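Local coordinates for protein restriction endonuclease Hpy99I (Helicobacter pylori, PDB 3GOX) that probably cleaves double-stranded DNA at a specific pseudopalindromic sequence, as a zinc-containing type II restriction endonuclease of the beta-beta-alpha-Me family, at residues 156-161 / 168-173; 22-27 / 54-59; 78-83 / 104-109. All blocks are in the same frame, centred on the assembly; numbering follows the deposited sequence.

Contact 1: 156-161 / 168-173. With NA (sodium ion), chain G; ZN (zinc ion), chain F; nucleotides of chain D.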
loop_
_atom_site.group_PDB
_atom_site.type_symbol
_atom_site.label_atom_id
_atom_site.label_comp_id
_atom_site.label_asym_id
_atom_site.label_seq_id
_atom_site.Cartn_x
_atom_site.Cartn_y
_atom_site.Cartn_z
ATOM N N VAL A 156 10.270 -9.111 3.064
ATOM C CA VAL A 156 11.324 -8.122 2.852
ATOM C C VAL A 156 12.111 -7.891 4.129
ATOM O O VAL A 156 11.583 -8.111 5.230
ATOM C CB VAL A 156 10.747 -6.767 2.388
ATOM C CG1 VAL A 156 10.074 -6.915 1.037
ATOM C CG2 VAL A 156 9.796 -6.181 3.436
ATOM N N HIS A 157 13.363 -7.467 3.923
ATOM C CA HIS A 157 14.220 -6.855 4.941
ATOM C C HIS A 157 13.657 -5.478 5.253
ATOM O O HIS A 157 13.812 -4.562 4.436
ATOM C CB HIS A 157 15.632 -6.557 4.398
ATOM C CG HIS A 157 16.429 -7.741 3.954
ATOM N ND1 HIS A 157 16.444 -8.176 2.645
ATOM C CD2 HIS A 157 17.334 -8.502 4.612
ATOM C CE1 HIS A 157 17.282 -9.189 2.531
ATOM N NE2 HIS A 157 17.840 -9.403 3.710
ATOM N N ASP A 158 12.983 -5.300 6.382
ATOM C CA ASP A 158 12.633 -3.934 6.784
ATOM C C ASP A 158 13.793 -3.312 7.581
ATOM O O ASP A 158 14.519 -3.994 8.283
ATOM C CB ASP A 158 11.335 -3.976 7.585
ATOM C CG ASP A 158 10.941 -2.649 8.149
ATOM O OD1 ASP A 158 11.018 -1.610 7.430
ATOM O OD2 ASP A 158 10.491 -2.643 9.314
ATOM N N HIS A 159 13.989 -1.996 7.416
ATOM C CA HIS A 159 15.047 -1.274 8.133
ATOM C C HIS A 159 14.594 0.128 8.525
ATOM O O HIS A 159 13.634 0.687 7.946
ATOM C CB HIS A 159 16.342 -1.236 7.296
ATOM C CG HIS A 159 16.384 -0.139 6.284
ATOM N ND1 HIS A 159 15.702 -0.196 5.089
ATOM C CD2 HIS A 159 17.021 1.053 6.297
ATOM C CE1 HIS A 159 15.914 0.919 4.410
ATOM N NE2 HIS A 159 16.711 1.693 5.121
ATOM N N ASN A 160 15.265 0.671 9.537
ATOM C CA ASN A 160 15.042 2.043 9.970
ATOM C C ASN A 160 15.867 2.994 9.092
ATOM O O ASN A 160 17.101 2.915 9.049
ATOM C CB ASN A 160 15.392 2.194 11.457
ATOM C CG ASN A 160 15.118 3.595 11.992
ATOM O OD1 ASN A 160 15.714 4.560 11.542
ATOM N ND2 ASN A 160 14.222 3.703 12.966
ATOM N N HIS A 161 15.187 3.906 8.399
ATOM C CA HIS A 161 15.874 4.814 7.468
ATOM C C HIS A 161 16.386 6.115 8.110
ATOM O O HIS A 161 16.833 7.020 7.401
ATOM C CB HIS A 161 15.014 5.101 6.231
ATOM C CG HIS A 161 13.737 5.822 6.519
ATOM N ND1 HIS A 161 12.509 5.342 6.116
ATOM C CD2 HIS A 161 13.493 6.991 7.156
ATOM C CE1 HIS A 161 11.563 6.182 6.497
ATOM N NE2 HIS A 161 12.134 7.192 7.130
ATOM N N GLU A 168 12.906 -6.044 11.324
ATOM C CA GLU A 168 12.616 -7.478 11.185
ATOM C C GLU A 168 12.213 -7.843 9.770
ATOM O O GLU A 168 11.924 -6.966 8.932
ATOM C CB GLU A 168 11.514 -7.917 12.164
ATOM C CG GLU A 168 11.897 -7.686 13.622
ATOM C CD GLU A 168 10.770 -7.899 14.625
ATOM O OE1 GLU A 168 9.800 -8.629 14.325
ATOM O OE2 GLU A 168 10.882 -7.353 15.748
ATOM N N TRP A 169 12.215 -9.149 9.514
ATOM C CA TRP A 169 11.584 -9.712 8.339
ATOM C C TRP A 169 10.083 -9.602 8.517
ATOM O O TRP A 169 9.525 -10.115 9.485
ATOM C CB TRP A 169 11.996 -11.176 8.136
ATOM C CG TRP A 169 13.393 -11.312 7.605
ATOM C CD1 TRP A 169 14.540 -11.457 8.329
ATOM C CD2 TRP A 169 13.787 -11.312 6.224
ATOM N NE1 TRP A 169 15.618 -11.540 7.488
ATOM C CE2 TRP A 169 15.186 -11.469 6.189
ATOM C CE3 TRP A 169 13.082 -11.218 5.012
ATOM C CZ2 TRP A 169 15.902 -11.515 4.993
ATOM C CZ3 TRP A 169 13.792 -11.258 3.824
ATOM C CH2 TRP A 169 15.189 -11.409 3.822
ATOM N N ILE A 170 9.438 -8.920 7.566
ATOM C CA ILE A 170 7.995 -8.692 7.589
ATOM C C ILE A 170 7.458 -8.890 6.163
ATOM O O ILE A 170 8.223 -8.919 5.185
ATOM C CB ILE A 170 7.611 -7.265 8.123
ATOM C CG1 ILE A 170 8.183 -6.148 7.238
ATOM C CG2 ILE A 170 8.063 -7.081 9.587
ATOM C CD1 ILE A 170 7.738 -4.741 7.672
ATOM N N CYS A 171 6.139 -8.999 6.021
ATOM C CA CYS A 171 5.564 -9.142 4.682
ATOM C C CYS A 171 5.602 -7.811 3.922
ATOM O O CYS A 171 5.619 -6.742 4.519
ATOM C CB CYS A 171 4.162 -9.766 4.730
ATOM S SG CYS A 171 2.828 -8.636 5.227
ATOM N N ASP A 172 5.663 -7.916 2.602
ATOM C CA ASP A 172 5.715 -6.744 1.701
ATOM C C ASP A 172 4.486 -5.863 1.892
ATOM O O ASP A 172 4.589 -4.643 1.818
ATOM C CB ASP A 172 5.847 -7.243 0.243
ATOM C CG ASP A 172 5.897 -6.113 -0.795
ATOM O OD1 ASP A 172 6.973 -5.533 -1.007
ATOM O OD2 ASP A 172 4.865 -5.871 -1.467
ATOM N N SER A 173 3.337 -6.470 2.148
ATOM C CA SER A 173 2.111 -5.704 2.400
ATOM C C SER A 173 2.299 -4.772 3.596
ATOM O O SER A 173 2.019 -3.562 3.517
ATOM C CB SER A 173 0.961 -6.674 2.626
ATOM O OG SER A 173 -0.244 -6.032 2.961
HETATM NA NA NA G . 10.629 -0.600 5.419
HETATM ZN ZN ZN F . 2.438 -8.460 7.534
ATOM P P DA D 8 12.483 -0.840 3.001
ATOM O OP1 DA D 8 12.656 -0.741 4.477
ATOM O OP2 DA D 8 13.375 -0.059 2.103
ATOM O "O5'" DA D 8 12.604 -2.384 2.622
ATOM C "C5'" DA D 8 13.306 -2.816 1.455
ATOM C "C4'" DA D 8 12.348 -3.467 0.484
ATOM O "O4'" DA D 8 11.700 -2.466 -0.323
ATOM C "C3'" DA D 8 13.014 -4.388 -0.526
ATOM O "O3'" DA D 8 13.158 -5.682 0.073
ATOM C "C2'" DA D 8 12.004 -4.416 -1.660
ATOM C "C1'" DA D 8 11.259 -3.081 -1.527
ATOM N N9 DA D 8 11.475 -2.134 -2.619
ATOM C C8 DA D 8 12.008 -0.871 -2.537
ATOM N N7 DA D 8 12.036 -0.232 -3.682
ATOM C C5 DA D 8 11.497 -1.141 -4.582
ATOM C C6 DA D 8 11.246 -1.066 -5.963
ATOM N N6 DA D 8 11.507 0.015 -6.704
ATOM N N1 DA D 8 10.705 -2.149 -6.564
ATOM C C2 DA D 8 10.432 -3.227 -5.814
ATOM N N3 DA D 8 10.616 -3.415 -4.508
ATOM C C4 DA D 8 11.158 -2.322 -3.944
ATOM P P DG D 9 14.470 -6.567 -0.210
ATOM O OP1 DG D 9 14.394 -7.700 0.749
ATOM O OP2 DG D 9 15.671 -5.693 -0.223
ATOM O "O5'" DG D 9 14.231 -7.154 -1.669
ATOM C "C5'" DG D 9 13.114 -7.998 -1.918
ATOM C "C4'" DG D 9 13.038 -8.378 -3.378
ATOM O "O4'" DG D 9 12.842 -7.203 -4.203
ATOM C "C3'" DG D 9 14.267 -9.056 -3.971
ATOM O "O3'" DG D 9 13.805 -9.712 -5.144
ATOM C "C2'" DG D 9 15.083 -7.855 -4.408
ATOM C "C1'" DG D 9 13.977 -7.025 -5.048
ATOM N N9 DG D 9 14.216 -5.589 -5.172
ATOM C C8 DG D 9 14.543 -4.708 -4.168
ATOM N N7 DG D 9 14.647 -3.473 -4.581
ATOM C C5 DG D 9 14.382 -3.540 -5.942
ATOM C C6 DG D 9 14.343 -2.513 -6.928
ATOM O O6 DG D 9 14.535 -1.299 -6.788
ATOM N N1 DG D 9 14.040 -3.024 -8.186
ATOM C C2 DG D 9 13.804 -4.346 -8.466
ATOM N N2 DG D 9 13.534 -4.639 -9.749
ATOM N N3 DG D 9 13.832 -5.311 -7.558
ATOM C C4 DG D 9 14.125 -4.840 -6.326
HETATM O O HOH W 1 11.811 1.457 6.071
HETATM O O HOH W 2 8.762 0.806 5.467
#
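V156 and I170 face each other as an antiparallel hydrogen-bonded pair, V156 N giving a 3.0 Å bond to I170 O and I170 N returning a longer one to V156 O, while D158 N reaches E168 O two residues farther along. On one face of this hairpin H157 and W169 extend the same way, and the imidazole, in the conformer described here of the two modelled, lies over the rim of the indole's six-membered ring, planes oblique at 44°. In this conformer H157 ND1 donates to OP1 of DG9 of chain D at 2.8 Å, while NE2 is taken up by D128; a ring with nitrogens at two corners can face both at once. The carbonyl of M127 holds W169 NE1.

V156 and I170 share the other face, where V156 CG2 meets I170 CG1 at 4.1 Å. I170 CD1 lies 3.7 Å from D158 CB, so apolar packing flanks a metal ligand. D158 OD1 reaches the sodium ion at 2.3 Å because CG stands opposite the backbone nitrogen (chi1 175°), and OP1 of DA8 of chain D binds the same ion at 2.2 Å. D158 OD2 is gripped by R167 and by Y194 of the second subunit, which should fix the carboxylate's rotation.

C171 ends the second strand, binds a zinc ion with C140, C143 and C174, and N-caps helix 172-180. That helix packs L178 against the hairpin and supplies N175 to the sodium site, giving the two strands and helix of a beta-beta-alpha-Me finger; helix 121-128 lies against H157 and W169.

Contact 2: 22-27 / 54-59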
loop_
_atom_site.group_PDB
_atom_site.type_symbol
_atom_site.label_atom_id
_atom_site.label_comp_id
_atom_site.label_asym_id
_atom_site.label_seq_id
_atom_site.Cartn_x
_atom_site.Cartn_y
_atom_site.Cartn_z
ATOM N N ASN A 22 10.305 33.385 -11.619
ATOM C CA ASN A 22 11.611 33.697 -11.061
ATOM C C ASN A 22 11.584 33.445 -9.561
ATOM O O ASN A 22 10.570 33.012 -9.018
ATOM C CB ASN A 22 11.959 35.173 -11.319
ATOM C CG ASN A 22 11.601 35.622 -12.724
ATOM O OD1 ASN A 22 12.138 35.101 -13.698
ATOM N ND2 ASN A 22 10.682 36.585 -12.831
ATOM N N GLN A 23 12.698 33.721 -8.891
ATOM C CA GLN A 23 12.786 33.605 -7.436
ATOM C C GLN A 23 11.944 34.661 -6.747
ATOM O O GLN A 23 12.078 35.859 -7.019
ATOM C CB GLN A 23 14.239 33.770 -6.979
ATOM C CG GLN A 23 14.495 33.364 -5.516
ATOM C CD GLN A 23 14.733 31.877 -5.319
ATOM O OE1 GLN A 23 15.160 31.167 -6.239
ATOM N NE2 GLN A 23 14.503 31.401 -4.085
ATOM N N LEU A 24 11.111 34.216 -5.821
ATOM C CA LEU A 24 10.288 35.100 -5.007
ATOM C C LEU A 24 10.586 34.805 -3.541
ATOM O O LEU A 24 9.919 33.988 -2.910
ATOM C CB LEU A 24 8.806 34.890 -5.333
ATOM C CG LEU A 24 8.390 35.153 -6.779
ATOM C CD1 LEU A 24 6.994 34.596 -7.102
ATOM C CD2 LEU A 24 8.486 36.634 -7.151
ATOM N N GLY A 25 11.612 35.462 -3.011
ATOM C CA GLY A 25 12.058 35.208 -1.642
ATOM C C GLY A 25 12.493 33.758 -1.491
ATOM O O GLY A 25 13.454 33.329 -2.140
ATOM N N ASN A 26 11.758 33.005 -0.670
ATOM C CA ASN A 26 12.040 31.582 -0.424
ATOM C C ASN A 26 11.578 30.678 -1.544
ATOM O O ASN A 26 11.934 29.493 -1.562
ATOM C CB ASN A 26 11.330 31.084 0.845
ATOM C CG ASN A 26 11.811 31.759 2.093
ATOM O OD1 ASN A 26 13.001 32.021 2.260
ATOM N ND2 ASN A 26 10.875 32.018 3.013
ATOM N N ILE A 27 10.780 31.219 -2.466
ATOM C CA ILE A 27 10.105 30.420 -3.488
ATOM C C ILE A 27 10.948 30.335 -4.752
ATOM O O ILE A 27 11.197 31.348 -5.397
ATOM C CB ILE A 27 8.752 31.041 -3.843
ATOM C CG1 ILE A 27 7.897 31.200 -2.585
ATOM C CG2 ILE A 27 8.045 30.212 -4.903
ATOM C CD1 ILE A 27 7.620 29.928 -1.819
ATOM N N LYS A 54 1.932 34.454 -0.495
ATOM C CA LYS A 54 2.733 35.622 -0.846
ATOM C C LYS A 54 1.987 36.530 -1.802
ATOM O O LYS A 54 1.247 36.054 -2.662
ATOM C CB LYS A 54 4.024 35.180 -1.530
ATOM C CG LYS A 54 5.047 34.572 -0.574
ATOM C CD LYS A 54 6.278 34.088 -1.305
ATOM C CE LYS A 54 7.160 35.238 -1.757
ATOM N NZ LYS A 54 7.934 35.881 -0.651
ATOM N N ARG A 55 2.214 37.836 -1.657
ATOM C CA ARG A 55 1.750 38.820 -2.636
ATOM C C ARG A 55 2.719 38.882 -3.815
ATOM O O ARG A 55 3.914 39.151 -3.624
ATOM C CB ARG A 55 1.617 40.220 -2.019
ATOM C CG ARG A 55 1.005 41.197 -2.994
ATOM C CD ARG A 55 0.581 42.498 -2.351
ATOM N NE ARG A 55 -0.571 42.368 -1.449
ATOM C CZ ARG A 55 -1.821 42.053 -1.818
ATOM N NH1 ARG A 55 -2.132 41.784 -3.086
ATOM N NH2 ARG A 55 -2.774 41.988 -0.894
ATOM N N VAL A 56 2.206 38.661 -5.027
ATOM C CA VAL A 56 3.050 38.549 -6.220
ATOM C C VAL A 56 2.461 39.360 -7.372
ATOM O O VAL A 56 1.280 39.247 -7.670
ATOM C CB VAL A 56 3.207 37.073 -6.684
ATOM C CG1 VAL A 56 4.223 37.005 -7.821
ATOM C CG2 VAL A 56 3.640 36.154 -5.505
ATOM N N ASP A 57 3.280 40.173 -8.024
ATOM C CA ASP A 57 2.841 40.849 -9.242
ATOM C C ASP A 57 2.523 39.855 -10.363
ATOM O O ASP A 57 3.224 38.854 -10.529
ATOM C CB ASP A 57 3.910 41.847 -9.726
ATOM C CG ASP A 57 3.709 43.215 -9.153
ATOM O OD1 ASP A 57 3.999 43.398 -7.952
ATOM O OD2 ASP A 57 3.239 44.114 -9.901
ATOM N N PHE A 58 1.490 40.142 -11.157
ATOM C CA PHE A 58 1.087 39.239 -12.245
ATOM C C PHE A 58 2.250 38.931 -13.187
ATOM O O PHE A 58 2.343 37.825 -13.723
ATOM C CB PHE A 58 -0.061 39.830 -13.080
ATOM C CG PHE A 58 -1.447 39.681 -12.478
ATOM C CD1 PHE A 58 -1.648 39.388 -11.145
ATOM C CD2 PHE A 58 -2.564 39.896 -13.284
ATOM C CE1 PHE A 58 -2.954 39.297 -10.625
ATOM C CE2 PHE A 58 -3.860 39.800 -12.771
ATOM C CZ PHE A 58 -4.048 39.508 -11.444
ATOM N N SER A 59 3.143 39.902 -13.385
ATOM C CA SER A 59 4.273 39.726 -14.306
ATOM C C SER A 59 5.258 38.646 -13.877
ATOM O O SER A 59 6.020 38.148 -14.712
ATOM C CB SER A 59 5.016 41.046 -14.504
ATOM O OG SER A 59 5.630 41.483 -13.308
HETATM O O HOH W 3 8.949 38.429 -14.675
HETATM O O HOH W 4 9.522 34.113 0.789
#
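L24 and V56 make the purely apolar part of this contact: the leucine's CD1 meets V56 CG1 at 3.7 Å, the two side chains nearly perpendicular. Their branched ends offer methyl groups that can meet without bringing in a polar atom to satisfy. I27 and K54 run antiparallel alongside one another, I27 CG1 against the methylene K54 CD at 3.5 Å, so the lysine serves as hydrocarbon before it serves as charge. Bends at its chi3 and chi4 (74° and 75°) fold the chain's end over the loop, setting K54 CE 3.2 Å from L24 O.

The polar links between the segments run through water. One molecule accepts from K54 NZ at 2.8 Å and from N26 N, tying the ammonium to the turn's backbone; a second accepts from N22 ND2 and donates to S59 O. A long, weak ion pair joins K54 to E52 as well.

Within the loop, a type II' turn from L24 to I27 is closed by I27 N giving to L24 O at 2.9 Å, with L24 N returning a bond to I27 O. G25 occupies its second position with positive phi, which glycine adopts without strain, and Q23 NE2 bonds almost straight to G25 O at 2.9 Å.

Strand 52-57 is an outer strand of the five-stranded antiparallel sheet in the SH3-family region, paired with strand 42-47. The loop between strands 17-20 and 32-39 lies against it, I27 also touching F47 of strand 42-47.

Contact 3: 78-83 / 104-109. With ZN (zinc ion), chain E; nucleotides of chain D.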
loop_
_atom_site.group_PDB
_atom_site.type_symbol
_atom_site.label_atom_id
_atom_site.label_comp_id
_atom_site.label_asym_id
_atom_site.label_seq_id
_atom_site.Cartn_x
_atom_site.Cartn_y
_atom_site.Cartn_z
ATOM N N CYS A 78 5.493 17.719 -8.606
ATOM C CA CYS A 78 5.859 16.832 -7.501
ATOM C C CYS A 78 4.842 16.945 -6.360
ATOM O O CYS A 78 4.402 18.041 -6.040
ATOM C CB CYS A 78 7.255 17.159 -6.998
ATOM S SG CYS A 78 7.740 16.238 -5.516
ATOM N N ASN A 79 4.475 15.825 -5.736
ATOM C CA ASN A 79 3.472 15.843 -4.674
ATOM C C ASN A 79 3.980 16.285 -3.317
ATOM O O ASN A 79 3.180 16.399 -2.380
ATOM C CB ASN A 79 2.767 14.489 -4.540
ATOM C CG ASN A 79 3.623 13.467 -3.827
ATOM O OD1 ASN A 79 4.800 13.378 -4.082
ATOM N ND2 ASN A 79 3.026 12.702 -2.933
ATOM N N ILE A 80 5.285 16.545 -3.207
ATOM C CA ILE A 80 5.847 17.062 -1.962
ATOM C C ILE A 80 6.184 18.524 -2.207
ATOM O O ILE A 80 5.443 19.411 -1.781
ATOM C CB ILE A 80 7.053 16.214 -1.471
ATOM C CG1 ILE A 80 6.647 14.739 -1.325
ATOM C CG2 ILE A 80 7.595 16.767 -0.169
ATOM C CD1 ILE A 80 5.526 14.472 -0.387
ATOM N N CYS A 81 7.216 18.798 -2.981
ATOM C CA CYS A 81 7.636 20.177 -3.195
ATOM C C CYS A 81 6.687 20.974 -4.096
ATOM O O CYS A 81 6.717 22.208 -4.097
ATOM C CB CYS A 81 9.073 20.232 -3.754
ATOM S SG CYS A 81 9.347 19.550 -5.432
ATOM N N HIS A 82 5.850 20.291 -4.875
ATOM C CA HIS A 82 4.922 20.978 -5.787
ATOM C C HIS A 82 5.673 21.999 -6.651
ATOM O O HIS A 82 5.239 23.131 -6.861
ATOM C CB HIS A 82 3.707 21.579 -5.042
ATOM C CG HIS A 82 2.657 20.568 -4.703
ATOM N ND1 HIS A 82 2.740 19.742 -3.597
ATOM C CD2 HIS A 82 1.535 20.196 -5.364
ATOM C CE1 HIS A 82 1.693 18.926 -3.584
ATOM N NE2 HIS A 82 0.952 19.173 -4.646
ATOM N N ILE A 83 6.781 21.545 -7.210
ATOM C CA ILE A 83 7.498 22.251 -8.269
ATOM C C ILE A 83 7.232 21.460 -9.539
ATOM O O ILE A 83 7.173 20.214 -9.513
ATOM C CB ILE A 83 9.013 22.339 -7.956
ATOM C CG1 ILE A 83 9.205 23.176 -6.691
ATOM C CG2 ILE A 83 9.808 22.888 -9.143
ATOM C CD1 ILE A 83 10.631 23.131 -6.128
ATOM N N ARG A 104 7.026 7.684 -9.939
ATOM C CA ARG A 104 6.653 7.998 -8.563
ATOM C C ARG A 104 6.066 9.407 -8.521
ATOM O O ARG A 104 6.459 10.248 -9.332
ATOM C CB ARG A 104 7.866 7.906 -7.625
ATOM C CG ARG A 104 8.520 6.537 -7.481
ATOM C CD ARG A 104 9.470 6.575 -6.329
ATOM N NE ARG A 104 10.233 5.348 -6.132
ATOM C CZ ARG A 104 9.871 4.305 -5.380
ATOM N NH1 ARG A 104 8.693 4.256 -4.792
ATOM N NH2 ARG A 104 10.701 3.282 -5.259
ATOM N N PRO A 105 5.159 9.674 -7.577
ATOM C CA PRO A 105 4.576 11.036 -7.503
ATOM C C PRO A 105 5.541 12.071 -6.931
ATOM O O PRO A 105 5.317 13.273 -7.141
ATOM C CB PRO A 105 3.382 10.845 -6.578
ATOM C CG PRO A 105 3.762 9.690 -5.699
ATOM C CD PRO A 105 4.572 8.770 -6.576
ATOM N N SER A 106 6.575 11.639 -6.208
ATOM C CA SER A 106 7.599 12.521 -5.638
ATOM C C SER A 106 8.861 12.499 -6.504
ATOM O O SER A 106 9.308 11.432 -6.938
ATOM C CB SER A 106 7.957 12.074 -4.216
ATOM O OG SER A 106 6.818 11.757 -3.458
ATOM N N CYS A 107 9.409 13.684 -6.761
ATOM C CA CYS A 107 10.588 13.835 -7.605
ATOM C C CYS A 107 11.816 13.211 -6.951
ATOM O O CYS A 107 11.837 12.935 -5.750
ATOM C CB CYS A 107 10.841 15.321 -7.910
ATOM S SG CYS A 107 11.449 16.301 -6.521
ATOM N N ARG A 108 12.859 13.014 -7.745
ATOM C CA ARG A 108 14.077 12.401 -7.243
ATOM C C ARG A 108 14.651 13.152 -6.044
ATOM O O ARG A 108 15.149 12.518 -5.124
ATOM C CB ARG A 108 15.118 12.267 -8.352
ATOM C CG ARG A 108 14.703 11.344 -9.487
ATOM C CD ARG A 108 15.770 11.317 -10.582
ATOM N NE ARG A 108 15.227 10.915 -11.879
ATOM C CZ ARG A 108 15.122 9.656 -12.311
ATOM N NH1 ARG A 108 15.536 8.644 -11.556
ATOM N NH2 ARG A 108 14.599 9.403 -13.516
ATOM N N GLU A 109 14.607 14.476 -6.044
ATOM C CA GLU A 109 15.121 15.245 -4.912
ATOM C C GLU A 109 14.329 14.959 -3.630
ATOM O O GLU A 109 14.913 14.746 -2.575
ATOM C CB GLU A 109 15.145 16.744 -5.218
ATOM C CG GLU A 109 16.178 17.119 -6.264
ATOM C CD GLU A 109 17.567 16.653 -5.893
ATOM O OE1 GLU A 109 18.047 17.022 -4.793
ATOM O OE2 GLU A 109 18.179 15.905 -6.692
HETATM ZN ZN ZN E . 9.790 17.260 -5.159
ATOM P P DT D 5 0.294 8.368 -7.230
ATOM O OP1 DT D 5 -0.173 9.638 -6.606
ATOM O OP2 DT D 5 1.313 8.410 -8.300
ATOM O "O5'" DT D 5 0.858 7.466 -6.048
ATOM C "C5'" DT D 5 0.178 7.388 -4.801
ATOM C "C4'" DT D 5 0.728 6.234 -3.999
ATOM O "O4'" DT D 5 0.446 5.010 -4.689
ATOM C "C3'" DT D 5 2.246 6.274 -3.848
ATOM O "O3'" DT D 5 2.555 6.901 -2.600
ATOM C "C2'" DT D 5 2.661 4.809 -3.884
ATOM C "C1'" DT D 5 1.394 4.048 -4.284
ATOM N N1 DT D 5 1.507 3.080 -5.382
ATOM C C2 DT D 5 1.102 1.792 -5.131
ATOM O O2 DT D 5 0.735 1.416 -4.030
ATOM N N3 DT D 5 1.141 0.958 -6.218
ATOM C C4 DT D 5 1.540 1.275 -7.500
ATOM O O4 DT D 5 1.487 0.423 -8.382
ATOM C C5 DT D 5 1.990 2.640 -7.686
ATOM C C7 DT D 5 2.460 3.077 -9.039
ATOM C C6 DT D 5 1.956 3.461 -6.628
ATOM P P DG D 7 8.228 4.473 0.888
ATOM O OP1 DG D 7 8.600 5.319 2.050
ATOM O OP2 DG D 7 8.594 4.901 -0.482
ATOM O "O5'" DG D 7 8.854 3.027 1.125
ATOM C "C5'" DG D 7 8.502 2.285 2.281
ATOM C "C4'" DG D 7 9.051 0.880 2.195
ATOM O "O4'" DG D 7 8.563 0.262 0.977
ATOM C "C3'" DG D 7 10.571 0.753 2.124
ATOM O "O3'" DG D 7 10.944 -0.517 2.660
ATOM C "C2'" DG D 7 10.830 0.793 0.630
ATOM C "C1'" DG D 7 9.638 0.019 0.078
ATOM N N9 DG D 7 9.219 0.433 -1.263
ATOM C C8 DG D 7 9.364 1.684 -1.822
ATOM N N7 DG D 7 8.960 1.745 -3.063
ATOM C C5 DG D 7 8.510 0.462 -3.343
ATOM C C6 DG D 7 7.984 -0.087 -4.546
ATOM O O6 DG D 7 7.839 0.458 -5.646
ATOM N N1 DG D 7 7.633 -1.425 -4.389
ATOM C C2 DG D 7 7.785 -2.151 -3.234
ATOM N N2 DG D 7 7.376 -3.433 -3.288
ATOM N N3 DG D 7 8.299 -1.661 -2.112
ATOM C C4 DG D 7 8.637 -0.357 -2.237
ATOM P P DC D 6 4.069 7.302 -2.252
ATOM O OP1 DC D 6 4.002 8.404 -1.258
ATOM O OP2 DC D 6 4.846 7.481 -3.498
ATOM O "O5'" DC D 6 4.636 6.016 -1.503
ATOM C "C5'" DC D 6 4.086 5.599 -0.258
ATOM C "C4'" DC D 6 4.440 4.155 -0.002
ATOM O "O4'" DC D 6 3.770 3.306 -0.950
ATOM C "C3'" DC D 6 5.914 3.842 -0.198
ATOM O "O3'" DC D 6 6.644 4.222 0.975
ATOM C "C2'" DC D 6 5.891 2.342 -0.428
ATOM C "C1'" DC D 6 4.527 2.108 -1.102
ATOM N N1 DC D 6 4.575 1.789 -2.538
ATOM C C2 DC D 6 3.890 0.658 -2.996
ATOM O O2 DC D 6 3.228 -0.008 -2.185
ATOM N N3 DC D 6 3.956 0.329 -4.306
ATOM C C4 DC D 6 4.654 1.090 -5.153
ATOM N N4 DC D 6 4.696 0.718 -6.436
ATOM C C5 DC D 6 5.343 2.263 -4.717
ATOM C C6 DC D 6 5.279 2.570 -3.414
#
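C78 SG and C107 SG, 3.8 Å apart, share one zinc ion across the two segments. C78 SG binds the metal at 2.3 Å, C81 joins from the same loop, and C110 completes a four-cysteine site. Around this first shell lie backbone amides. C107 N points almost straight at C78 SG (3.3 Å, 171°), and I80 N approaches the same sulfur, C78 SG, at 3.4 Å, with a weaker bond from C81 N. C78 places its sulfur among these donors by turning SG anti to its own backbone N (chi1 174°), while the loop curls as a zinc knuckle.

Farther out, N79 N donates to P105 O at 3.0 Å, coming from above the carbonyl plane, and the N79 side chain lies alongside the proline. The ring carbons P105 CG and CD pack against the phosphate, each 3.3 Å from OP2 of DC6 of chain D. Next to it R104, extended from CG to NE, points both NH1 and NH2 at N7 of DG7 of chain D, the former at 3.1 Å. E91 holds R104 NE in a salt bridge, which probably helps orient the guanidinium.

Chemically, the amides should disperse the negative charge that C78 carries as a thiolate, helping it remain a ligand. R104 reads a guanine N7, an acceptor that both purines have, so this bond alone would favour a purine rather than guanine over adenine.

Along the chain the contacts follow in series, contact 2 first, then contact 3, then contact 1, each in a different region of the protein. Contact 2, in the SH3-family region, has its centre about 21 Å from that of contact 3, in the beta4-alpha2 region, which in turn lies about 24 Å from contact 1, in the endonuclease VII-like region; contacts 1 and 2 are about 43 Å apart between centres, on opposite sides of the chain's centre. Separate zinc ions brace contacts 3 and 1, and both meet the DNA and the second subunit, whereas contact 2 stays about 22 Å from the nucleic acid by nearest atoms. The elongated chain thus strings out distinct modules.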